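Local coordinates for RahU protein (Pseudomonas aeruginosa PAO1, PDB 6ZC2) that interacts with ceramide phosphorylethanolamine in membranes, as a member of the aegerolysin family of lipid-binding beta-sandwich proteins, at residues A25-W29 / G30-R34; D77-G81 / N82-G86. All coordinates share one frame; numbering follows the deposited sequence. Where two conformers were deposited one is given.

Contact 1: residues A25-W29 / G30-R34. With EDO (1,2-ethanediol), chain C; EDO (1,2-ethanediol), chain K.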
ATOM      1  N   ALA A  25      -7.719   6.064  -1.660  1.00 10.15           N
ATOM      2  CA  ALA A  25      -6.318   6.110  -2.057  1.00 11.98           C
ATOM      3  C   ALA A  25      -5.933   7.537  -2.426  1.00 12.70           C
ATOM      4  O   ALA A  25      -6.722   8.270  -3.026  1.00 15.78           O
ATOM      5  CB  ALA A  25      -6.071   5.170  -3.236  1.00 13.24           C
ATOM      6  N   THR A  26      -4.727   7.947  -2.037  1.00 11.87           N
ATOM      7  CA  THR A  26      -4.250   9.296  -2.311  0.58 13.56           C
ATOM      8  C   THR A  26      -2.750   9.253  -2.552  1.00 11.82           C
ATOM      9  O   THR A  26      -2.040   8.388  -2.027  1.00 12.49           O
ATOM     10  CB  THR A  26      -4.526  10.296  -1.171  0.58 17.48           C
ATOM     11  OG1 THR A  26      -3.792   9.913  -0.003  0.58 18.07           O
ATOM     12  CG2 THR A  26      -6.017  10.407  -0.838  0.58 19.07           C
ATOM     13  N   LEU A  27      -2.276  10.197  -3.365  1.00 11.38           N
ATOM     14  CA  LEU A  27      -0.856  10.351  -3.648  1.00 11.58           C
ATOM     15  C   LEU A  27      -0.466  11.802  -3.448  1.00 12.79           C
ATOM     16  O   LEU A  27      -1.102  12.701  -4.005  1.00 15.17           O
ATOM     17  CB  LEU A  27      -0.526   9.972  -5.089  1.00 13.05           C
ATOM     18  CG  LEU A  27      -0.680   8.496  -5.430  1.00 13.81           C
ATOM     19  CD1 LEU A  27      -0.610   8.317  -6.927  1.00 16.02           C
ATOM     20  CD2 LEU A  27       0.380   7.650  -4.719  1.00 15.56           C
ATOM     21  N   GLN A  28       0.582  12.027  -2.658  1.00 13.30           N
ATOM     22  CA  GLN A  28       1.229  13.330  -2.638  1.00 14.50           C
ATOM     23  C   GLN A  28       2.253  13.453  -3.758  1.00 14.15           C
ATOM     24  O   GLN A  28       2.442  14.548  -4.298  1.00 16.41           O
ATOM     25  CB  GLN A  28       1.907  13.550  -1.286  1.00 15.90           C
ATOM     26  CG  GLN A  28       0.953  13.700  -0.104  0.75 16.60           C
ATOM     27  CD  GLN A  28       0.321  12.385   0.336  0.60 18.33           C
ATOM     28  OE1 GLN A  28       1.018  11.415   0.638  0.60 18.95           O
ATOM     29  NE2 GLN A  28      -1.006  12.357   0.393  0.60 19.90           N
ATOM     30  N   TRP A  29       2.908  12.347  -4.114  1.00 13.45           N
ATOM     31  CA  TRP A  29       3.902  12.295  -5.177  1.00 13.59           C
ATOM     32  C   TRP A  29       3.808  10.940  -5.862  1.00 12.04           C
ATOM     33  O   TRP A  29       3.586   9.927  -5.195  1.00 12.14           O
ATOM     34  CB  TRP A  29       5.315  12.447  -4.602  1.00 15.65           C
ATOM     35  CG  TRP A  29       5.555  13.787  -3.993  1.00 18.57           C
ATOM     36  CD1 TRP A  29       5.451  14.131  -2.672  1.00 19.22           C
ATOM     37  CD2 TRP A  29       5.922  14.979  -4.689  1.00 21.12           C
ATOM     38  NE1 TRP A  29       5.741  15.464  -2.508  1.00 21.10           N
ATOM     39  CE2 TRP A  29       6.033  16.007  -3.732  1.00 21.70           C
ATOM     40  CE3 TRP A  29       6.174  15.275  -6.032  0.83 22.36           C
ATOM     41  CZ2 TRP A  29       6.385  17.311  -4.075  0.67 22.59           C
ATOM     42  CZ3 TRP A  29       6.524  16.569  -6.370  0.75 23.21           C
ATOM     43  CH2 TRP A  29       6.624  17.570  -5.397  0.64 23.09           C
ATOM     44  N   GLY A  30       3.991  10.924  -7.180  1.00 12.24           N
ATOM     45  CA  GLY A  30       4.068   9.679  -7.925  1.00 12.00           C
ATOM     46  C   GLY A  30       2.767   9.304  -8.609  1.00 11.49           C
ATOM     47  O   GLY A  30       1.854  10.115  -8.780  1.00 13.57           O
ATOM     48  N   LYS A  31       2.697   8.036  -9.021  1.00 11.36           N
ATOM     49  CA  LYS A  31       1.527   7.481  -9.686  0.75 11.10           C
ATOM     50  C   LYS A  31       1.307   6.052  -9.203  1.00 10.32           C
ATOM     51  O   LYS A  31       2.224   5.411  -8.678  1.00 10.75           O
ATOM     52  CB  LYS A  31       1.687   7.502 -11.207  0.75 13.15           C
ATOM     53  CG  LYS A  31       2.694   6.551 -11.740  0.75 13.31           C
ATOM     54  CD  LYS A  31       2.841   6.819 -13.215  0.75 14.58           C
ATOM     55  CE  LYS A  31       3.703   5.778 -13.851  0.75 14.79           C
ATOM     56  NZ  LYS A  31       3.841   5.951 -15.332  0.75 10.53           N
ATOM     57  N   PHE A  32       0.090   5.546  -9.398  1.00  9.96           N
ATOM     58  CA  PHE A  32      -0.184   4.126  -9.216  1.00  9.50           C
ATOM     59  C   PHE A  32       0.000   3.427 -10.563  1.00  9.65           C
ATOM     60  O   PHE A  32      -0.231   4.019 -11.624  1.00 10.95           O
ATOM     61  CB  PHE A  32      -1.618   3.901  -8.722  1.00  9.98           C
ATOM     62  CG  PHE A  32      -1.850   4.287  -7.283  1.00  9.72           C
ATOM     63  CD1 PHE A  32      -1.256   3.573  -6.248  1.00 10.14           C
ATOM     64  CD2 PHE A  32      -2.693   5.347  -6.963  1.00 11.22           C
ATOM     65  CE1 PHE A  32      -1.493   3.920  -4.919  1.00 10.85           C
ATOM     66  CE2 PHE A  32      -2.936   5.695  -5.634  1.00 11.67           C
ATOM     67  CZ  PHE A  32      -2.335   4.982  -4.614  1.00 11.79           C
ATOM     68  N   TYR A  33       0.415   2.157 -10.524  1.00  9.81           N
ATOM     69  CA  TYR A  33       0.602   1.393 -11.749  1.00 10.53           C
ATOM     70  C   TYR A  33       0.182  -0.057 -11.547  1.00 10.12           C
ATOM     71  O   TYR A  33       0.126  -0.561 -10.426  1.00 10.68           O
ATOM     72  CB  TYR A  33       2.033   1.491 -12.273  1.00 10.79           C
ATOM     73  CG  TYR A  33       3.121   0.820 -11.461  1.00  9.86           C
ATOM     74  CD1 TYR A  33       3.744   1.482 -10.409  1.00 10.32           C
ATOM     75  CD2 TYR A  33       3.577  -0.450 -11.794  1.00 10.28           C
ATOM     76  CE1 TYR A  33       4.787   0.886  -9.701  1.00  9.97           C
ATOM     77  CE2 TYR A  33       4.625  -1.052 -11.101  1.00 10.63           C
ATOM     78  CZ  TYR A  33       5.226  -0.378 -10.057  1.00 10.21           C
ATOM     79  OH  TYR A  33       6.273  -0.950  -9.364  1.00 10.93           O
ATOM     80  N   ARG A  34      -0.094  -0.732 -12.664  1.00 10.98           N
ATOM     81  CA  ARG A  34      -0.506  -2.136 -12.646  1.00 11.40           C
ATOM     82  C   ARG A  34       0.748  -2.994 -12.525  1.00 10.93           C
ATOM     83  O   ARG A  34       1.459  -3.214 -13.511  1.00 11.51           O
ATOM     84  CB  ARG A  34      -1.299  -2.467 -13.907  1.00 13.80           C
ATOM     85  CG  ARG A  34      -2.017  -3.803 -13.852  1.00 15.56           C
ATOM     86  CD  ARG A  34      -2.580  -4.213 -15.214  1.00 17.98           C
ATOM     87  NE  ARG A  34      -3.472  -3.203 -15.780  1.00 20.69           N
ATOM     88  CZ  ARG A  34      -4.770  -3.105 -15.502  1.00 23.26           C
ATOM     89  NH1 ARG A  34      -5.336  -3.957 -14.658  1.00 24.22           N
ATOM     90  NH2 ARG A  34      -5.502  -2.155 -16.065  1.00 24.98           N
TER
HETATM   91  C1  EDO C 202      -3.686  -1.578  -8.740  0.80 13.70           C
HETATM   92  O1  EDO C 202      -3.317  -2.158 -10.000  0.80 13.46           O
HETATM   93  C2  EDO C 202      -2.739  -0.428  -8.439  0.80 12.83           C
HETATM   94  O2  EDO C 202      -1.409  -0.921  -8.270  0.80 10.87           O
HETATM   95  C1  EDO K 210       9.600  -4.111 -10.614  0.80 30.24           C
HETATM   96  O1  EDO K 210       8.973  -5.192 -11.315  0.80 32.94           O
HETATM   97  C2  EDO K 210       8.567  -3.110 -10.106  0.80 32.23           C
HETATM   98  O2  EDO K 210       7.570  -2.832 -11.098  0.80 11.45           O
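Beyond the turn where Leu27 packs on Phe32, the carbonyl Tyr33 O accepts a hydrogen bond of 2.7 Å from O2 of the chain C ethanediol, probably a crystallisation additive. The chain K ethanediol meets the other end of the same residue: its O2 lies at the ring edge, hydrogen-bonded to Tyr33 OH at 2.9 Å. The apolar contact itself is made by Leu27, whose CG stands beside the backbone N (chi1 -68°) and whose methyls both meet the Phe32 ring. Leu27 CD2 sits over one face, 4.1 Å from the ring centroid and 22° off the normal, in a CH-pi contact displaced toward the rim. Leu27 CG closes to 3.6 Å from Phe32 CE2, while Leu27 CD1, also touching the ring, lies against the backbone beyond the turn, 3.6 Å from Gly30 O. Ala25 CB adds an oblique touch, 4.0 Å from Phe32 CE2, and Val47 of helix 44-47 packs against both Ala25 and Phe32. Gln28 and Trp29 both face Gln73 in a classic beta bulge. The chain corners here, so strands 25-27 and 31-34 run at 122° to each other, as where a strand crosses from one sheet of a beta sandwich to the other.

Contact 2: residues D77-G81 / N82-G86; sequences DCYDG and NTKMG. With EDO (1,2-ethanediol), chain F.
With CG beside its backbone N (chi1 -86°), Tyr79 leans across the hairpin, and Lys84, its CG opposite its own N (chi1 -171°), runs out extended past the phenol ring. This is a beta hairpin closed by a type II' turn from Asp80 to Thr83, with Gly81 and Asn82 at its corners. Lys84 CA lies over one face of the Tyr79 ring, offset toward the rim and 3.8 Å from the centroid, in a CH-pi contact. Beside it, Lys84 CB packs 3.6 Å from Tyr79 CE2. Asn82 O meets the same ring at its edge.

Two backbone bonds close the turn: Asp80 N to Thr83 O at 2.9 Å, and Thr83 N to Asp80 O at 3.0 Å. Farther along, Met85 and Gly86 both face Cys78 in a classic bulge. Cys78 O takes Met85 N at 2.8 Å and, weakly, Gly86 N, while Cys78 N donates to Gly86 O. The thioether of Met85 lays SD against the backbone of Tyr79 and Asp80, on the side where Leu132 packs and where Asp80 OD2 bonds to Tyr111.

Asp77 OD2 and Lys84 NZ, 4.4 Å apart, are too distant for a salt bridge. One water joins them, accepting from NZ and donating to OD2. The carboxylate is held from elsewhere too, OD2 bonding Asn24 ND2 and OD1 bonding Thr87 OG1. Lys84 NZ further donates to both oxygens of an ethanediol, reaching its O2 at 2.8 Å.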
ATOM      1  N   ASP A  77      -6.796   3.336   2.421  1.00  8.89           N
ATOM      2  CA  ASP A  77      -7.519   2.787   3.562  1.00  8.46           C
ATOM      3  C   ASP A  77      -8.003   1.371   3.253  1.00  8.49           C
ATOM      4  O   ASP A  77      -8.259   1.013   2.096  1.00  9.30           O
ATOM      5  CB  ASP A  77      -8.726   3.658   3.944  1.00  9.49           C
ATOM      6  CG  ASP A  77      -8.338   5.001   4.529  1.00 10.67           C
ATOM      7  OD1 ASP A  77      -7.139   5.219   4.814  1.00 12.63           O
ATOM      8  OD2 ASP A  77      -9.246   5.850   4.677  1.00 11.13           O
ATOM      9  N   CYS A  78      -8.137   0.570   4.314  1.00  8.73           N
ATOM     10  CA  CYS A  78      -8.703  -0.771   4.249  1.00  8.24           C
ATOM     11  C   CYS A  78     -10.000  -0.797   5.047  1.00  7.86           C
ATOM     12  O   CYS A  78     -10.028  -0.338   6.199  1.00  8.73           O
ATOM     13  CB  CYS A  78      -7.719  -1.794   4.837  1.00  9.43           C
ATOM     14  SG  CYS A  78      -6.169  -1.933   3.919  1.00  9.91           S
ATOM     15  N   TYR A  79     -11.063  -1.341   4.437  1.00  7.97           N
ATOM     16  CA  TYR A  79     -12.387  -1.429   5.048  1.00  8.33           C
ATOM     17  C   TYR A  79     -12.904  -2.869   5.068  1.00  7.85           C
ATOM     18  O   TYR A  79     -12.704  -3.632   4.116  1.00  8.72           O
ATOM     19  CB  TYR A  79     -13.404  -0.535   4.293  1.00  8.78           C
ATOM     20  CG  TYR A  79     -13.413   0.896   4.779  1.00  8.50           C
ATOM     21  CD1 TYR A  79     -12.468   1.821   4.346  1.00  9.25           C
ATOM     22  CD2 TYR A  79     -14.348   1.313   5.712  1.00  8.75           C
ATOM     23  CE1 TYR A  79     -12.466   3.124   4.823  1.00  9.54           C
ATOM     24  CE2 TYR A  79     -14.355   2.609   6.204  1.00  8.85           C
ATOM     25  CZ  TYR A  79     -13.418   3.511   5.753  1.00  9.51           C
ATOM     26  OH  TYR A  79     -13.429   4.794   6.245  1.00 11.58           O
ATOM     27  N   ASP A  80     -13.592  -3.226   6.157  1.00  8.44           N
ATOM     28  CA  ASP A  80     -14.347  -4.474   6.289  1.00  8.60           C
ATOM     29  C   ASP A  80     -15.817  -4.071   6.184  1.00  8.71           C
ATOM     30  O   ASP A  80     -16.423  -3.641   7.171  1.00  9.14           O
ATOM     31  CB  ASP A  80     -14.044  -5.101   7.647  1.00  9.46           C
ATOM     32  CG  ASP A  80     -14.929  -6.297   7.967  1.00 10.73           C
ATOM     33  OD1 ASP A  80     -15.578  -6.851   7.053  1.00 10.67           O
ATOM     34  OD2 ASP A  80     -14.970  -6.694   9.155  1.00 12.08           O
ATOM     35  N   GLY A  81     -16.388  -4.168   4.987  1.00  9.09           N
ATOM     36  CA  GLY A  81     -17.711  -3.584   4.797  1.00  9.53           C
ATOM     37  C   GLY A  81     -17.684  -2.095   5.106  1.00  9.48           C
ATOM     38  O   GLY A  81     -16.813  -1.360   4.625  1.00 10.33           O
ATOM     39  N   ASN A  82     -18.630  -1.640   5.940  1.00  9.75           N
ATOM     40  CA  ASN A  82     -18.719  -0.244   6.358  1.00 10.90           C
ATOM     41  C   ASN A  82     -17.688   0.158   7.415  1.00  9.74           C
ATOM     42  O   ASN A  82     -17.584   1.352   7.719  1.00 10.44           O
ATOM     43  CB  ASN A  82     -20.126   0.049   6.904  1.00 12.53           C
ATOM     44  CG  ASN A  82     -21.214  -0.178   5.871  0.90 12.93           C
ATOM     45  OD1 ASN A  82     -21.107   0.300   4.748  0.90 12.97           O
ATOM     46  ND2 ASN A  82     -22.273  -0.895   6.251  0.90 13.42           N
ATOM     47  N   THR A  83     -16.949  -0.792   7.992  1.00  9.35           N
ATOM     48  CA  THR A  83     -16.101  -0.531   9.156  1.00  9.79           C
ATOM     49  C   THR A  83     -14.644  -0.317   8.746  1.00  8.90           C
ATOM     50  O   THR A  83     -14.030  -1.199   8.129  1.00  8.93           O
ATOM     51  CB  THR A  83     -16.199  -1.703  10.131  1.00 10.72           C
ATOM     52  OG1 THR A  83     -17.570  -1.911  10.487  1.00 12.49           O
ATOM     53  CG2 THR A  83     -15.389  -1.414  11.388  1.00 12.14           C
ATOM     54  N   LYS A  84     -14.077   0.835   9.121  1.00  9.38           N
ATOM     55  CA  LYS A  84     -12.678   1.108   8.812  1.00  9.68           C
ATOM     56  C   LYS A  84     -11.761   0.164   9.586  1.00  9.13           C
ATOM     57  O   LYS A  84     -11.899   0.000  10.804  1.00 10.09           O
ATOM     58  CB  LYS A  84     -12.333   2.558   9.160  1.00 10.63           C
ATOM     59  CG  LYS A  84     -10.955   2.979   8.668  1.00 11.70           C
ATOM     60  CD  LYS A  84     -10.609   4.397   9.096  1.00 13.99           C
ATOM     61  CE  LYS A  84      -9.277   4.835   8.514  1.00 17.51           C
ATOM     62  NZ  LYS A  84      -8.863   6.186   8.999  1.00 19.79           N
ATOM     63  N   MET A  85     -10.804  -0.436   8.875  1.00  8.73           N
ATOM     64  CA  MET A  85      -9.780  -1.275   9.493  1.00  8.58           C
ATOM     65  C   MET A  85      -8.508  -0.497   9.807  1.00  8.66           C
ATOM     66  O   MET A  85      -7.890  -0.729  10.853  1.00  9.44           O
ATOM     67  CB  MET A  85      -9.440  -2.461   8.585  1.00  9.11           C
ATOM     68  CG  MET A  85     -10.621  -3.364   8.276  1.00  9.53           C
ATOM     69  SD  MET A  85     -10.325  -4.451   6.871  1.00  9.79           S
ATOM     70  CE  MET A  85      -8.694  -5.057   7.311  1.00 12.44           C
ATOM     71  N   GLY A  86      -8.101   0.402   8.917  1.00  8.73           N
ATOM     72  CA  GLY A  86      -6.902   1.191   9.119  1.00  8.85           C
ATOM     73  C   GLY A  86      -6.402   1.771   7.808  1.00  8.51           C
ATOM     74  O   GLY A  86      -7.076   1.705   6.777  1.00  9.41           O
TER
HETATM   75  C1  EDO F 205      -6.388   4.480  11.131  1.00 19.00           C
HETATM   76  O1  EDO F 205      -7.753   4.865  11.348  1.00 25.45           O
HETATM   77  C2  EDO F 205      -5.553   5.719  10.836  1.00 42.58           C
HETATM   78  O2  EDO F 205      -6.132   6.433   9.737  1.00 26.79           O
HETATM   79  O   HOH W   1      -7.962   7.531   6.766  1.00 34.03           O
HETATM   80  O   HOH W   2     -18.307  -4.639   9.500  1.00 44.94           O

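From the N terminus, strand 19-27 first leads into contact 1, where the chain corners at Gln28 and passes from the five-stranded sheet into strand 29-34 of the six-stranded one. After strands 41-42, 51-53 and 58-63 it returns as strand 72-80, lying antiparallel beside strand 19-27. The early part of that strand supplies Gln73 to the bulge of contact 1, and its far end enters contact 2, which closes the hairpin to strand 83-92. The two contacts follow in series, neither nested nor crossed. Their centres are about 20 Å apart and their nearest atoms about 5 Å. Contact 1 joins the two sheets, whereas contact 2 joins adjacent strands within one.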